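Local coordinates for protein alkaline phosphatase (Antarctic bacterium, PDB 2W5V) that probably hydrolyses phosphate monoesters at alkaline pH through a phosphoserine intermediate, at a site containing two zinc ions and one magnesium ion, at residues Q30-K35 / Y347-E352; L150-A155 / T175-K180; V128-I133 / G228-A233; G305-A310 / I328-S333. The protein carries 1 engineered substitution. One frame throughout, in Å; residues are numbered along the deposited sequence.

Contact 1: Q30-K35 / Y347-E352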
loop_
_atom_site.group_PDB
_atom_site.type_symbol
_atom_site.label_atom_id
_atom_site.label_comp_id
_atom_site.label_asym_id
_atom_site.label_seq_id
_atom_site.Cartn_x
_atom_site.Cartn_y
_atom_site.Cartn_z
ATOM N N GLN B 30 -5.526 17.538 -19.038
ATOM C CA GLN B 30 -5.528 18.928 -18.599
ATOM C C GLN B 30 -6.148 19.060 -17.205
ATOM O O GLN B 30 -7.366 19.185 -17.065
ATOM C CB GLN B 30 -6.298 19.792 -19.596
ATOM C CG GLN B 30 -6.021 21.282 -19.488
ATOM C CD GLN B 30 -4.746 21.688 -20.202
ATOM O OE1 GLN B 30 -4.394 21.121 -21.236
ATOM N NE2 GLN B 30 -4.050 22.678 -19.653
ATOM N N LEU B 31 -5.304 19.038 -16.178
ATOM C CA LEU B 31 -5.771 19.068 -14.795
ATOM C C LEU B 31 -6.018 20.485 -14.294
ATOM O O LEU B 31 -5.472 21.448 -14.822
ATOM C CB LEU B 31 -4.759 18.388 -13.872
ATOM C CG LEU B 31 -4.371 16.944 -14.180
ATOM C CD1 LEU B 31 -3.399 16.453 -13.118
ATOM C CD2 LEU B 31 -5.608 16.064 -14.239
ATOM N N LYS B 32 -6.839 20.606 -13.260
ATOM C CA LYS B 32 -7.041 21.892 -12.618
ATOM C C LYS B 32 -5.772 22.285 -11.876
ATOM O O LYS B 32 -4.946 21.436 -11.551
ATOM C CB LYS B 32 -8.213 21.831 -11.642
ATOM C CG LYS B 32 -9.500 21.334 -12.262
ATOM C CD LYS B 32 -10.705 21.932 -11.561
ATOM C CE LYS B 32 -10.703 21.620 -10.076
ATOM N NZ LYS B 32 -11.852 22.264 -9.374
ATOM N N THR B 33 -5.634 23.576 -11.600
ATOM C CA THR B 33 -4.448 24.104 -10.939
ATOM C C THR B 33 -4.755 24.529 -9.505
ATOM O O THR B 33 -5.569 25.422 -9.286
ATOM C CB THR B 33 -3.903 25.304 -11.723
ATOM O OG1 THR B 33 -3.594 24.885 -13.058
ATOM C CG2 THR B 33 -2.642 25.860 -11.061
ATOM N N PRO B 34 -4.106 23.888 -8.520
ATOM C CA PRO B 34 -4.344 24.279 -7.126
ATOM C C PRO B 34 -3.685 25.611 -6.818
ATOM O O PRO B 34 -2.577 25.862 -7.292
ATOM C CB PRO B 34 -3.631 23.191 -6.314
ATOM C CG PRO B 34 -2.822 22.388 -7.289
ATOM C CD PRO B 34 -2.987 22.945 -8.662
ATOM N N LYS B 35 -4.352 26.444 -6.031
ATOM C CA LYS B 35 -3.748 27.678 -5.540
ATOM C C LYS B 35 -2.874 27.390 -4.325
ATOM O O LYS B 35 -1.771 27.930 -4.190
ATOM C CB LYS B 35 -4.842 28.675 -5.171
ATOM C CG LYS B 35 -4.353 29.921 -4.428
ATOM C CD LYS B 35 -5.520 30.871 -4.147
ATOM C CE LYS B 35 -5.054 32.162 -3.497
ATOM N NZ LYS B 35 -6.131 33.191 -3.456
ATOM N N TYR B 347 -5.878 14.747 -2.697
ATOM C CA TYR B 347 -7.229 15.248 -2.883
ATOM C C TYR B 347 -7.166 16.688 -3.371
ATOM O O TYR B 347 -6.377 17.478 -2.856
ATOM C CB TYR B 347 -8.005 15.227 -1.565
ATOM C CG TYR B 347 -9.368 15.863 -1.724
ATOM C CD1 TYR B 347 -10.464 15.101 -2.098
ATOM C CD2 TYR B 347 -9.544 17.232 -1.555
ATOM C CE1 TYR B 347 -11.705 15.680 -2.273
ATOM C CE2 TYR B 347 -10.783 17.821 -1.730
ATOM C CZ TYR B 347 -11.860 17.041 -2.089
ATOM O OH TYR B 347 -13.100 17.615 -2.265
ATOM N N GLY B 348 -8.015 17.040 -4.330
ATOM C CA GLY B 348 -8.129 18.422 -4.764
ATOM C C GLY B 348 -7.592 18.639 -6.167
ATOM O O GLY B 348 -7.233 17.682 -6.853
ATOM N N PRO B 349 -7.547 19.903 -6.609
ATOM C CA PRO B 349 -7.070 20.258 -7.951
ATOM C C PRO B 349 -5.665 19.733 -8.188
ATOM O O PRO B 349 -4.772 20.023 -7.395
ATOM C CB PRO B 349 -7.043 21.790 -7.922
ATOM C CG PRO B 349 -8.006 22.179 -6.878
ATOM C CD PRO B 349 -8.006 21.078 -5.848
ATOM N N GLY B 350 -5.477 18.966 -9.258
ATOM C CA GLY B 350 -4.177 18.407 -9.585
ATOM C C GLY B 350 -3.876 17.068 -8.928
ATOM O O GLY B 350 -2.824 16.468 -9.175
ATOM N N SER B 351 -4.787 16.586 -8.094
ATOM C CA SER B 351 -4.508 15.379 -7.312
ATOM C C SER B 351 -4.267 14.144 -8.195
ATOM O O SER B 351 -3.581 13.207 -7.785
ATOM C CB SER B 351 -5.620 15.114 -6.282
ATOM O OG SER B 351 -6.883 14.951 -6.911
ATOM N N GLU B 352 -4.808 14.153 -9.410
ATOM C CA GLU B 352 -4.658 13.012 -10.316
ATOM C C GLU B 352 -3.193 12.814 -10.736
ATOM O O GLU B 352 -2.798 11.732 -11.146
ATOM C CB GLU B 352 -5.530 13.180 -11.566
ATOM C CG GLU B 352 -7.040 13.185 -11.317
ATOM C CD GLU B 352 -7.569 14.493 -10.716
ATOM O OE1 GLU B 352 -6.811 15.490 -10.604
ATOM O OE2 GLU B 352 -8.766 14.517 -10.354
HETATM O O HOH W 1 -7.800 18.261 -11.223
#
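Pro-349 and Gly-350, the two corner residues of a type II beta turn running from Gly-348 to Ser-351, press against Lys-32 and Pro-34 of the N-terminal lead-in to strand 36-42. The two proline side chains meet with CB of Pro-34 4.0 Å from CB of Pro-349. CG of Pro-34 sits 3.1 Å from the carbonyl oxygen of Pro-349, while CB of Pro-349 reaches back over the backbone of Pro-34, 3.7 Å from its N. Beside them CB of Lys-32 touches CB of Pro-349, and the lysine chain runs on beyond the contact. Gly-350, the third residue of the turn, has the positive phi (88°) that a type II turn places there, where a CB would press on the preceding carbonyl oxygen and also stand close to the Pro-34 ring. The turn is itself secured by Gly-348 O, which accepts from both N and OG of Ser-351.

In the fold, the two segments flank one end of strand 294-299, the sheet neighbour of both 36-42 and 342-347, and Pro-34 and Ser-351 each touch its Leu-295. Farther out the two Leu-31 methyls part: CD1 lies 4.0 Å from Gly-350 O, and CD2 meets CB and OE1 of Glu-352, just past the turn. No direct hydrogen bond joins the segments. A water serves instead, accepting from Lys-32 N (3.3 Å) and Gly-350 N (3.1 Å) and donating to Glu-352 OE1 at 3.0 Å; a bend in the glutamate chain (chi2 76°) carries the carboxylate back to this water and alongside the Leu-31 methyl.

Contact 2: L150-A155 / T175-K180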
loop_
_atom_site.group_PDB
_atom_site.type_symbol
_atom_site.label_atom_id
_atom_site.label_comp_id
_atom_site.label_asym_id
_atom_site.label_seq_id
_atom_site.Cartn_x
_atom_site.Cartn_y
_atom_site.Cartn_z
ATOM N N LEU B 150 23.425 18.302 12.735
ATOM C CA LEU B 150 23.818 19.689 12.970
ATOM C C LEU B 150 22.613 20.546 13.336
ATOM O O LEU B 150 22.302 21.511 12.643
ATOM C CB LEU B 150 24.513 20.261 11.731
ATOM C CG LEU B 150 25.740 19.462 11.288
ATOM C CD1 LEU B 150 26.256 19.966 9.948
ATOM C CD2 LEU B 150 26.849 19.496 12.359
ATOM N N GLU B 151 21.948 20.210 14.437
ATOM C CA GLU B 151 20.666 20.836 14.751
ATOM C C GLU B 151 20.754 22.290 15.209
ATOM O O GLU B 151 19.835 23.070 14.959
ATOM C CB GLU B 151 19.869 19.983 15.745
ATOM C CG GLU B 151 19.156 18.823 15.066
ATOM C CD GLU B 151 18.281 18.019 16.011
ATOM O OE1 GLU B 151 17.056 18.278 16.058
ATOM O OE2 GLU B 151 18.821 17.129 16.703
ATOM N N GLU B 152 21.843 22.663 15.869
ATOM C CA GLU B 152 22.040 24.077 16.197
ATOM C C GLU B 152 22.283 24.905 14.929
ATOM O O GLU B 152 21.841 26.047 14.828
ATOM C CB GLU B 152 23.159 24.259 17.219
ATOM C CG GLU B 152 22.796 23.676 18.578
ATOM C CD GLU B 152 23.835 23.951 19.650
ATOM O OE1 GLU B 152 24.816 24.683 19.374
ATOM O OE2 GLU B 152 23.657 23.431 20.773
ATOM N N GLU B 153 22.972 24.324 13.955
ATOM C CA GLU B 153 23.134 24.983 12.657
ATOM C C GLU B 153 21.784 25.132 11.961
ATOM O O GLU B 153 21.484 26.164 11.357
ATOM C CB GLU B 153 24.091 24.185 11.768
ATOM C CG GLU B 153 24.291 24.776 10.370
ATOM C CD GLU B 153 25.269 23.969 9.517
ATOM O OE1 GLU B 153 26.366 23.630 10.014
ATOM O OE2 GLU B 153 24.951 23.690 8.340
ATOM N N ILE B 154 20.974 24.081 12.027
ATOM C CA ILE B 154 19.650 24.097 11.426
ATOM C C ILE B 154 18.772 25.182 12.049
ATOM O O ILE B 154 18.064 25.902 11.341
ATOM C CB ILE B 154 18.981 22.707 11.530
ATOM C CG1 ILE B 154 19.613 21.775 10.494
ATOM C CG2 ILE B 154 17.474 22.813 11.311
ATOM C CD1 ILE B 154 19.359 20.307 10.732
ATOM N N ALA B 155 18.829 25.307 13.370
ATOM C CA ALA B 155 18.096 26.368 14.052
ATOM C C ALA B 155 18.518 27.747 13.538
ATOM O O ALA B 155 17.677 28.602 13.257
ATOM C CB ALA B 155 18.303 26.277 15.551
ATOM N N THR B 175 17.759 28.444 22.417
ATOM C CA THR B 175 18.026 29.199 23.639
ATOM C C THR B 175 18.953 28.517 24.641
ATOM O O THR B 175 19.305 29.111 25.659
ATOM C CB THR B 175 16.726 29.538 24.379
ATOM O OG1 THR B 175 16.184 28.342 24.952
ATOM C CG2 THR B 175 15.717 30.161 23.434
ATOM N N LYS B 176 19.325 27.273 24.376
ATOM C CA LYS B 176 20.234 26.555 25.264
ATOM C C LYS B 176 21.227 25.761 24.435
ATOM O O LYS B 176 21.250 24.529 24.476
ATOM C CB LYS B 176 19.455 25.652 26.224
ATOM C CG LYS B 176 18.486 26.424 27.115
ATOM C CD LYS B 176 17.705 25.515 28.048
ATOM C CE LYS B 176 16.648 26.306 28.808
ATOM N NZ LYS B 176 15.891 25.457 29.771
ATOM N N ARG B 177 22.043 26.492 23.682
ATOM C CA ARG B 177 22.944 25.909 22.695
ATOM C C ARG B 177 24.348 25.747 23.262
ATOM O O ARG B 177 24.730 26.436 24.210
ATOM C CB ARG B 177 22.997 26.801 21.453
ATOM C CG ARG B 177 21.639 27.075 20.810
ATOM C CD ARG B 177 21.654 28.356 19.975
ATOM N NE ARG B 177 22.751 28.379 19.011
ATOM C CZ ARG B 177 22.679 27.902 17.770
ATOM N NH1 ARG B 177 21.555 27.350 17.320
ATOM N NH2 ARG B 177 23.738 27.973 16.976
ATOM N N LYS B 178 25.118 24.837 22.675
ATOM C CA LYS B 178 26.493 24.618 23.103
ATOM C C LYS B 178 27.350 25.845 22.807
ATOM O O LYS B 178 28.336 26.095 23.498
ATOM C CB LYS B 178 27.084 23.380 22.422
ATOM C CG LYS B 178 26.255 22.106 22.572
ATOM C CD LYS B 178 26.583 21.328 23.842
ATOM C CE LYS B 178 25.749 21.794 25.031
ATOM N NZ LYS B 178 25.895 20.887 26.211
ATOM N N ASP B 179 26.976 26.611 21.787
ATOM C CA ASP B 179 27.725 27.821 21.430
ATOM C C ASP B 179 27.200 29.047 22.173
ATOM O O ASP B 179 27.617 30.172 21.902
ATOM C CB ASP B 179 27.686 28.070 19.919
ATOM C CG ASP B 179 26.286 28.395 19.411
ATOM O OD1 ASP B 179 25.343 28.424 20.229
ATOM O OD2 ASP B 179 26.130 28.622 18.189
ATOM N N LYS B 180 26.261 28.816 23.084
ATOM C CA LYS B 180 25.742 29.853 23.976
ATOM C C LYS B 180 25.053 31.038 23.280
ATOM O O LYS B 180 24.614 31.970 23.947
ATOM C CB LYS B 180 26.851 30.360 24.906
ATOM C CG LYS B 180 26.346 30.884 26.243
ATOM C CD LYS B 180 27.400 31.717 26.980
ATOM C CE LYS B 180 28.679 30.928 27.265
ATOM N NZ LYS B 180 29.632 30.927 26.115
#
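Glu-152 and Arg-177 lie alongside each other with their chains running in opposite directions, each reaching the other's backbone neighbourhood. The packed part is here. Arg-177 NH1 donates to Glu-152 O (2.8 Å, 163° at the hydrogen), with the oxygen close to the guanidinium plane, and NH1 also bonds to Tyr-173 O. CB of Glu-152 covers one face of the guanidinium, and CB of Ala-155 touches its edge, 3.9 Å from NH1. The extended glutamate (chi2 -175°) lays its carboxylate against CB of Arg-177, so that OE2 accepts from Lys-178 N at 2.8 Å on its syn side.

Arg-177 is meanwhile held side-on by Asp-179 of its own turn: NE gives to OD1 at 2.9 Å and NH2 to OD2 at 2.8 Å. An alanine in place of Arg-177 would leave Asp-179 without its salt-bridge mate, its carboxylate likely to be less firmly fixed with Lys-181 N still bonded to OD1, while Glu-152 O would lose this donor.

Toward solvent the contact slackens. The aliphatic start of Lys-178 rests on OE2, but its poorly ordered chain carries NZ to 6.4 Å from that oxygen. Glu-153, a known magnesium ligand of this protein though without that ion in this chain, points away from the contact.

Chemically, OE1 of Glu-152 lies 3.9 Å from OD1 of Asp-179, and the guanidinium beside both carboxylates, bonded to Asp-179 and with Glu-152 OE1 above its face, would be expected to offset part of their repulsion.

Contact 3: V128-I133 / G228-A233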
loop_
_atom_site.group_PDB
_atom_site.type_symbol
_atom_site.label_atom_id
_atom_site.label_comp_id
_atom_site.label_asym_id
_atom_site.label_seq_id
_atom_site.Cartn_x
_atom_site.Cartn_y
_atom_site.Cartn_z
ATOM N N VAL B 128 4.877 22.616 10.319
ATOM C CA VAL B 128 4.412 22.161 11.628
ATOM C C VAL B 128 4.948 20.758 11.889
ATOM O O VAL B 128 5.035 19.948 10.956
ATOM C CB VAL B 128 2.865 22.156 11.694
ATOM C CG1 VAL B 128 2.379 21.490 12.969
ATOM C CG2 VAL B 128 2.329 23.577 11.585
ATOM N N ALA B 129 5.316 20.466 13.140
ATOM C CA ALA B 129 5.874 19.159 13.491
ATOM C C ALA B 129 5.658 18.822 14.965
ATOM O O ALA B 129 5.575 19.723 15.790
ATOM C CB ALA B 129 7.355 19.129 13.173
ATOM N N THR B 130 5.595 17.531 15.298
ATOM C CA THR B 130 5.474 17.118 16.700
ATOM C C THR B 130 6.831 16.768 17.303
ATOM O O THR B 130 6.948 16.531 18.504
ATOM C CB THR B 130 4.488 15.946 16.907
ATOM O OG1 THR B 130 4.921 14.813 16.144
ATOM C CG2 THR B 130 3.090 16.342 16.471
ATOM N N SER B 131 7.855 16.733 16.461
ATOM C CA SER B 131 9.227 16.627 16.941
ATOM C C SER B 131 9.754 18.034 17.201
ATOM O O SER B 131 9.008 19.013 17.148
ATOM C CB SER B 131 10.108 15.959 15.880
ATOM O OG SER B 131 10.046 16.677 14.651
ATOM N N SER B 132 11.046 18.137 17.475
ATOM C CA SER B 132 11.688 19.441 17.442
ATOM C C SER B 132 11.517 20.011 16.039
ATOM O O SER B 132 11.484 19.267 15.051
ATOM C CB SER B 132 13.173 19.313 17.783
ATOM O OG SER B 132 13.881 20.485 17.416
ATOM N N ILE B 133 11.431 21.330 15.928
ATOM C CA ILE B 133 11.331 21.930 14.605
ATOM C C ILE B 133 12.638 21.756 13.821
ATOM O O ILE B 133 12.690 22.000 12.610
ATOM C CB ILE B 133 10.916 23.416 14.677
ATOM C CG1 ILE B 133 10.305 23.858 13.343
ATOM C CG2 ILE B 133 12.085 24.295 15.090
ATOM C CD1 ILE B 133 8.911 23.263 13.089
ATOM N N GLY B 228 -2.665 16.175 23.147
ATOM C CA GLY B 228 -3.950 16.617 22.641
ATOM C C GLY B 228 -3.881 16.986 21.171
ATOM O O GLY B 228 -3.028 16.476 20.441
ATOM N N ASN B 229 -4.768 17.884 20.745
ATOM C CA ASN B 229 -4.966 18.185 19.326
ATOM C C ASN B 229 -3.987 19.201 18.739
ATOM O O ASN B 229 -4.329 19.938 17.812
ATOM C CB ASN B 229 -6.400 18.658 19.075
ATOM C CG ASN B 229 -6.612 20.102 19.478
ATOM O OD1 ASN B 229 -7.439 20.804 18.897
ATOM N ND2 ASN B 229 -5.857 20.558 20.470
ATOM N N PHE B 230 -2.770 19.227 19.267
ATOM C CA PHE B 230 -1.752 20.139 18.753
ATOM C C PHE B 230 -1.606 20.106 17.227
ATOM O O PHE B 230 -1.637 21.145 16.569
ATOM C CB PHE B 230 -0.394 19.849 19.375
ATOM C CG PHE B 230 0.735 20.553 18.679
ATOM C CD1 PHE B 230 0.900 21.923 18.823
ATOM C CD2 PHE B 230 1.614 19.856 17.868
ATOM C CE1 PHE B 230 1.940 22.586 18.184
ATOM C CE2 PHE B 230 2.656 20.510 17.217
ATOM C CZ PHE B 230 2.817 21.880 17.377
ATOM N N LEU B 231 -1.427 18.918 16.659
ATOM C CA LEU B 231 -1.125 18.843 15.235
ATOM C C LEU B 231 -2.264 19.437 14.399
ATOM O O LEU B 231 -2.027 20.263 13.522
ATOM C CB LEU B 231 -0.796 17.405 14.806
ATOM C CG LEU B 231 -0.393 17.191 13.348
ATOM C CD1 LEU B 231 0.842 18.007 12.997
ATOM C CD2 LEU B 231 -0.152 15.716 13.089
ATOM N N SER B 232 -3.500 19.033 14.677
ATOM C CA SER B 232 -4.635 19.614 13.967
ATOM C C SER B 232 -4.750 21.120 14.203
ATOM O O SER B 232 -4.872 21.892 13.254
ATOM C CB SER B 232 -5.943 18.926 14.357
ATOM O OG SER B 232 -5.953 17.592 13.888
ATOM N N ALA B 233 -4.717 21.528 15.468
ATOM C CA ALA B 233 -4.898 22.933 15.818
ATOM C C ALA B 233 -3.833 23.819 15.176
ATOM O O ALA B 233 -4.130 24.917 14.706
ATOM C CB ALA B 233 -4.901 23.118 17.339
#
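The carbonyl oxygen of Ala-129 meets the edge of the Phe-230 ring, lying near the ring plane 3.3 Å from CE2 and 3.8 Å from CZ. This is an approach of C-H groups to oxygen, and no hydrogen bond links the two segments. The phenylalanine CG stands anti to its own N (chi1 168°), which sends the ring from the first turn of helix 230-242 across to the end of strand 124-129. CG2 of Thr-130 comes to the same edge, 4.1 Å from CD2, whereas CG1 of Val-128 approaches the ring obliquely and more distantly. That Val-128 methyl makes its closer contact with CD1 of Leu-231, at 3.8 Å.

An alanine at Phe-230 would remove the whole ring and would probably open a gap beside Ala-129 O and the Thr-130 methyl, with Leu-199, Leu-215 and Ala-167 also losing a neighbour.

Successive strand residues face different layers. Val-128 turns to the helix; Ala-129 turns away from it, onto Glu-254, a ligand of the bound magnesium, and its side chain is about 7 Å from that ion. Next along the chain, Thr-130 is held by hydrogen bonds from its N to Ser-256 OG and from its O to Gln-257 NE2, where the chain turns its corner toward the engineered Asp-135. Hydrophobic side chains of a helix packed on one face of a mostly parallel sheet, with metal ligands at the strand ends, are typical of the alpha/beta sandwich of alkaline phosphatases.

Contact 4: G305-A310 / I328-S333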
loop_
_atom_site.group_PDB
_atom_site.type_symbol
_atom_site.label_atom_id
_atom_site.label_comp_id
_atom_site.label_asym_id
_atom_site.label_seq_id
_atom_site.Cartn_x
_atom_site.Cartn_y
_atom_site.Cartn_z
ATOM N N GLY B 305 9.886 -0.449 11.621
ATOM C CA GLY B 305 9.564 -1.481 12.593
ATOM C C GLY B 305 8.990 -2.773 12.033
ATOM O O GLY B 305 8.923 -3.777 12.739
ATOM N N GLY B 306 8.578 -2.763 10.767
ATOM C CA GLY B 306 7.920 -3.930 10.204
ATOM C C GLY B 306 6.611 -4.190 10.935
ATOM O O GLY B 306 6.226 -5.336 11.152
ATOM N N PHE B 307 5.944 -3.111 11.336
ATOM C CA PHE B 307 4.650 -3.188 12.019
ATOM C C PHE B 307 3.690 -4.080 11.225
ATOM O O PHE B 307 3.547 -3.937 10.008
ATOM C CB PHE B 307 4.087 -1.766 12.190
ATOM C CG PHE B 307 2.742 -1.690 12.879
ATOM C CD1 PHE B 307 2.630 -1.824 14.266
ATOM C CD2 PHE B 307 1.596 -1.424 12.144
ATOM C CE1 PHE B 307 1.399 -1.721 14.895
ATOM C CE2 PHE B 307 0.352 -1.328 12.762
ATOM C CZ PHE B 307 0.252 -1.473 14.142
ATOM N N THR B 308 3.040 -5.008 11.922
ATOM C CA THR B 308 2.186 -5.996 11.275
ATOM C C THR B 308 0.911 -6.238 12.090
ATOM O O THR B 308 0.966 -6.394 13.314
ATOM C CB THR B 308 2.956 -7.306 11.086
ATOM O OG1 THR B 308 4.079 -7.061 10.232
ATOM C CG2 THR B 308 2.077 -8.378 10.466
ATOM N N LEU B 309 -0.233 -6.250 11.409
ATOM C CA LEU B 309 -1.523 -6.489 12.064
ATOM C C LEU B 309 -1.801 -7.998 12.130
ATOM O O LEU B 309 -2.745 -8.508 11.517
ATOM C CB LEU B 309 -2.652 -5.747 11.333
ATOM C CG LEU B 309 -2.510 -4.221 11.363
ATOM C CD1 LEU B 309 -3.599 -3.553 10.542
ATOM C CD2 LEU B 309 -2.539 -3.720 12.800
ATOM N N ALA B 310 -0.958 -8.697 12.881
ATOM C CA ALA B 310 -1.024 -10.150 12.993
ATOM C C ALA B 310 -2.217 -10.590 13.820
ATOM O O ALA B 310 -2.801 -9.798 14.568
ATOM C CB ALA B 310 0.274 -10.698 13.616
ATOM N N ILE B 328 -6.752 -8.870 16.410
ATOM C CA ILE B 328 -5.414 -8.474 15.992
ATOM C C ILE B 328 -4.473 -8.264 17.175
ATOM O O ILE B 328 -4.839 -7.629 18.166
ATOM C CB ILE B 328 -5.472 -7.169 15.176
ATOM C CG1 ILE B 328 -6.147 -7.414 13.828
ATOM C CG2 ILE B 328 -4.074 -6.600 14.982
ATOM C CD1 ILE B 328 -6.570 -6.131 13.112
ATOM N N GLY B 329 -3.261 -8.804 17.063
ATOM C CA GLY B 329 -2.185 -8.511 17.998
ATOM C C GLY B 329 -0.970 -7.997 17.235
ATOM O O GLY B 329 -0.232 -8.783 16.639
ATOM N N PRO B 330 -0.761 -6.670 17.231
ATOM C CA PRO B 330 0.337 -6.077 16.453
ATOM C C PRO B 330 1.700 -6.679 16.797
ATOM O O PRO B 330 1.984 -6.918 17.968
ATOM C CB PRO B 330 0.288 -4.598 16.848
ATOM C CG PRO B 330 -1.128 -4.369 17.251
ATOM C CD PRO B 330 -1.567 -5.648 17.919
ATOM N N THR B 331 2.509 -6.944 15.776
ATOM C CA THR B 331 3.869 -7.448 15.952
ATOM C C THR B 331 4.850 -6.572 15.169
ATOM O O THR B 331 4.447 -5.764 14.327
ATOM C CB THR B 331 4.011 -8.912 15.464
ATOM O OG1 THR B 331 3.604 -9.009 14.093
ATOM C CG2 THR B 331 3.153 -9.851 16.303
ATOM N N PHE B 332 6.139 -6.742 15.453
ATOM C CA PHE B 332 7.196 -5.988 14.788
ATOM C C PHE B 332 8.309 -6.961 14.440
ATOM O O PHE B 332 8.426 -8.015 15.059
ATOM C CB PHE B 332 7.788 -4.945 15.741
ATOM C CG PHE B 332 6.836 -3.860 16.154
ATOM C CD1 PHE B 332 6.762 -2.679 15.436
ATOM C CD2 PHE B 332 6.055 -3.999 17.291
ATOM C CE1 PHE B 332 5.908 -1.670 15.826
ATOM C CE2 PHE B 332 5.194 -2.994 17.683
ATOM C CZ PHE B 332 5.130 -1.821 16.952
ATOM N N SER B 333 9.159 -6.600 13.486
ATOM C CA SER B 333 10.264 -7.474 13.114
ATOM C C SER B 333 11.615 -6.771 13.070
ATOM O O SER B 333 12.635 -7.414 12.851
ATOM C CB SER B 333 9.993 -8.133 11.758
ATOM O OG SER B 333 10.055 -7.181 10.712
HETATM O O HOH W 2 7.144 -7.773 10.505
#
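The rings of Phe-307 and Phe-332 meet obliquely, centroids 5.6 Å apart and planes at 56°. CZ of Phe-332 lies in the plane of the Phe-307 ring, at its edge, 3.7 Å from CD1, while Gly-305 O takes an edge position on Phe-332, 3.6 Å from its CD1. CB of Pro-330 comes up obliquely to CE1 of Phe-307, the two side chains pointing the same way. The rings lie together on one side of a single antiparallel bridge at the base of the hairpin 311-315/321-324. Its hydrogen-bonded pair is Thr-308 and Thr-331, each N donating to the other's O. Outside the pair, Ser-333 N donates to Gly-305 O and Gly-329 N to Ala-310 O. Leu-309 centres an inverse gamma turn and sets CD2 against CG2 of Ile-328, at 3.9 Å.

Helices 47-52 and 267-291 cover Phe-307. The side carrying Thr-308 and Thr-331 belongs to the dimer interface: Thr-331 OG1 and Ser-333 OG each hydrogen-bond to the other kind of residue in the second subunit. At Gly-306 a CB would clash with Ser-333 OG. That hydroxyl also donates, at 3.0 Å, to a water that in turn donates to Gly-306 O at 2.7 Å.

From the N terminus, the chain opens contact 1 at residues 30-35, just before strand 36-42, and closes it only at 347-352, so the other three contacts nest within this one long loop. Contact 3 opens at the end of strand 124-129 and closes at the start of helix 230-242. Contact 2 lies inside it, joining helix 151-158 to the loop before helix 183-188, and the two touch where Glu-151 OE1 lies 4.1 Å from Ser-132 OG. Contact 4 follows in series, tying together the limbs that lead into and out of the hairpin 311-315/321-324, next to the second subunit. None cross. Contacts 1 and 2 fall on opposite sides of the chain's centre, their own centres about 40 Å apart.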